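Peptidase, C14 family (Geobacter sulfurreducens PCA, PDB 3BIJ) is of unknown function but may act as a caspase-like cysteine endopeptidase. Local coordinates at residues L115-G120 with K191-A196. Residues are numbered along the deposited sequence; the frame is centred on the assembly and turned at random.
Sequences LYALLG and KKVDLA
Y116 and L195 make the aromatic part of this contact. The CD1 methyl of L195 lies over one face of the Y116 ring, 3.9 Å from the ring centroid and 28° off the normal, a CH-pi contact. It sits nearest the CE2 corner, with Y116 CE2 and L195 CD1 3.5 Å apart. The two side chains cross at about a right angle. Chi1 of -70° puts CG of Y116 beside its backbone N, anti to the carbonyl carbon, and brings the ring up to L195.

The other side-chain pairs are aliphatic. CG2 of V193 rests 3.8 Å from CB of Y116 and, more loosely, meets the CB of A117. The same methyl also lies in van der Waals contact with the backbone N of A117. On the L119 side, CD2 of L195 approaches L119 CD1 at 4.3 Å. With an alanine at Y116, the CD1 methyl of L195 would probably lose the ring face it packs on.

L115 packs on I64, and L118 on I61 and I64, of helix 57-70. The contact itself is surface packing in the caspase-like alpha/beta fold, where the loop between helix 180-189 and strand 201-206 passes over helix 112-119, touching it at Y116, A117 and L119.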
# COMPACT_ATOMS: atom_id res chain seq x y z
N LEU A 115 -20.95 -34.49 -8.96
CA LEU A 115 -22.00 -33.74 -8.27
C LEU A 115 -23.11 -33.38 -9.24
O LEU A 115 -24.29 -33.56 -8.95
CB LEU A 115 -21.42 -32.45 -7.67
CG LEU A 115 -22.42 -31.50 -7.03
CD1 LEU A 115 -23.11 -32.18 -5.86
CD2 LEU A 115 -21.71 -30.23 -6.59
N TYR A 116 -22.72 -32.86 -10.40
CA TYR A 116 -23.69 -32.49 -11.41
C TYR A 116 -24.55 -33.69 -11.77
O TYR A 116 -25.77 -33.56 -11.87
CB TYR A 116 -22.98 -31.95 -12.66
CG TYR A 116 -22.33 -30.60 -12.46
CD1 TYR A 116 -21.35 -30.13 -13.34
CD2 TYR A 116 -22.68 -29.80 -11.37
CE1 TYR A 116 -20.73 -28.90 -13.14
CE2 TYR A 116 -22.08 -28.57 -11.16
CZ TYR A 116 -21.10 -28.12 -12.05
OH TYR A 116 -20.49 -26.90 -11.82
N ALA A 117 -23.93 -34.85 -11.93
CA ALA A 117 -24.69 -36.06 -12.28
C ALA A 117 -25.66 -36.42 -11.17
O ALA A 117 -26.81 -36.82 -11.43
CB ALA A 117 -23.75 -37.23 -12.55
N LEU A 118 -25.21 -36.30 -9.93
CA LEU A 118 -26.05 -36.61 -8.78
C LEU A 118 -27.28 -35.70 -8.79
O LEU A 118 -28.41 -36.14 -8.54
CB LEU A 118 -25.26 -36.44 -7.48
CG LEU A 118 -24.72 -37.70 -6.79
CD1 LEU A 118 -24.20 -38.69 -7.80
CD2 LEU A 118 -23.64 -37.31 -5.81
N LEU A 119 -27.07 -34.42 -9.08
CA LEU A 119 -28.18 -33.48 -9.11
C LEU A 119 -29.16 -33.83 -10.23
O LEU A 119 -30.34 -33.48 -10.17
CB LEU A 119 -27.67 -32.05 -9.30
CG LEU A 119 -26.80 -31.51 -8.17
CD1 LEU A 119 -26.37 -30.09 -8.50
CD2 LEU A 119 -27.55 -31.53 -6.86
N GLY A 120 -28.65 -34.52 -11.25
CA GLY A 120 -29.48 -34.90 -12.39
C GLY A 120 -30.36 -36.09 -12.10
O GLY A 120 -31.20 -36.47 -12.92
N LYS A 191 -18.90 -39.59 -16.97
CA LYS A 191 -19.16 -38.87 -18.21
C LYS A 191 -19.70 -37.50 -17.84
O LYS A 191 -20.46 -37.35 -16.88
CB LYS A 191 -20.19 -39.63 -19.07
CG LYS A 191 -19.96 -39.59 -20.59
CD LYS A 191 -18.72 -40.38 -21.01
CE LYS A 191 -18.59 -40.51 -22.54
NZ LYS A 191 -18.38 -39.21 -23.23
N LYS A 192 -19.30 -36.49 -18.61
CA LYS A 192 -19.73 -35.12 -18.37
C LYS A 192 -21.23 -34.96 -18.56
O LYS A 192 -21.86 -35.76 -19.25
CB LYS A 192 -18.98 -34.16 -19.32
CG LYS A 192 -17.46 -34.05 -19.10
CD LYS A 192 -16.63 -35.15 -19.80
CE LYS A 192 -16.21 -36.28 -18.85
NZ LYS A 192 -15.32 -35.84 -17.73
N VAL A 193 -21.80 -33.93 -17.95
CA VAL A 193 -23.23 -33.66 -18.06
C VAL A 193 -23.52 -32.17 -18.03
O VAL A 193 -22.79 -31.40 -17.42
CB VAL A 193 -23.99 -34.34 -16.92
CG1 VAL A 193 -24.24 -35.80 -17.27
CG2 VAL A 193 -23.19 -34.24 -15.63
N ASP A 194 -24.61 -31.78 -18.69
CA ASP A 194 -25.01 -30.38 -18.78
C ASP A 194 -26.12 -30.04 -17.76
O ASP A 194 -27.24 -30.52 -17.87
CB ASP A 194 -25.50 -30.10 -20.21
CG ASP A 194 -25.50 -28.62 -20.56
OD1 ASP A 194 -24.42 -27.98 -20.44
OD2 ASP A 194 -26.56 -28.09 -20.97
N LEU A 195 -25.79 -29.19 -16.79
CA LEU A 195 -26.76 -28.80 -15.78
C LEU A 195 -28.04 -28.18 -16.35
O LEU A 195 -29.05 -28.09 -15.66
CB LEU A 195 -26.14 -27.82 -14.77
CG LEU A 195 -25.54 -28.41 -13.50
CD1 LEU A 195 -25.01 -27.27 -12.63
CD2 LEU A 195 -26.60 -29.20 -12.72
N ALA A 196 -27.99 -27.75 -17.60
CA ALA A 196 -29.16 -27.15 -18.23
C ALA A 196 -30.05 -28.21 -18.87
O ALA A 196 -30.96 -27.89 -19.63
CB ALA A 196 -28.74 -26.13 -19.27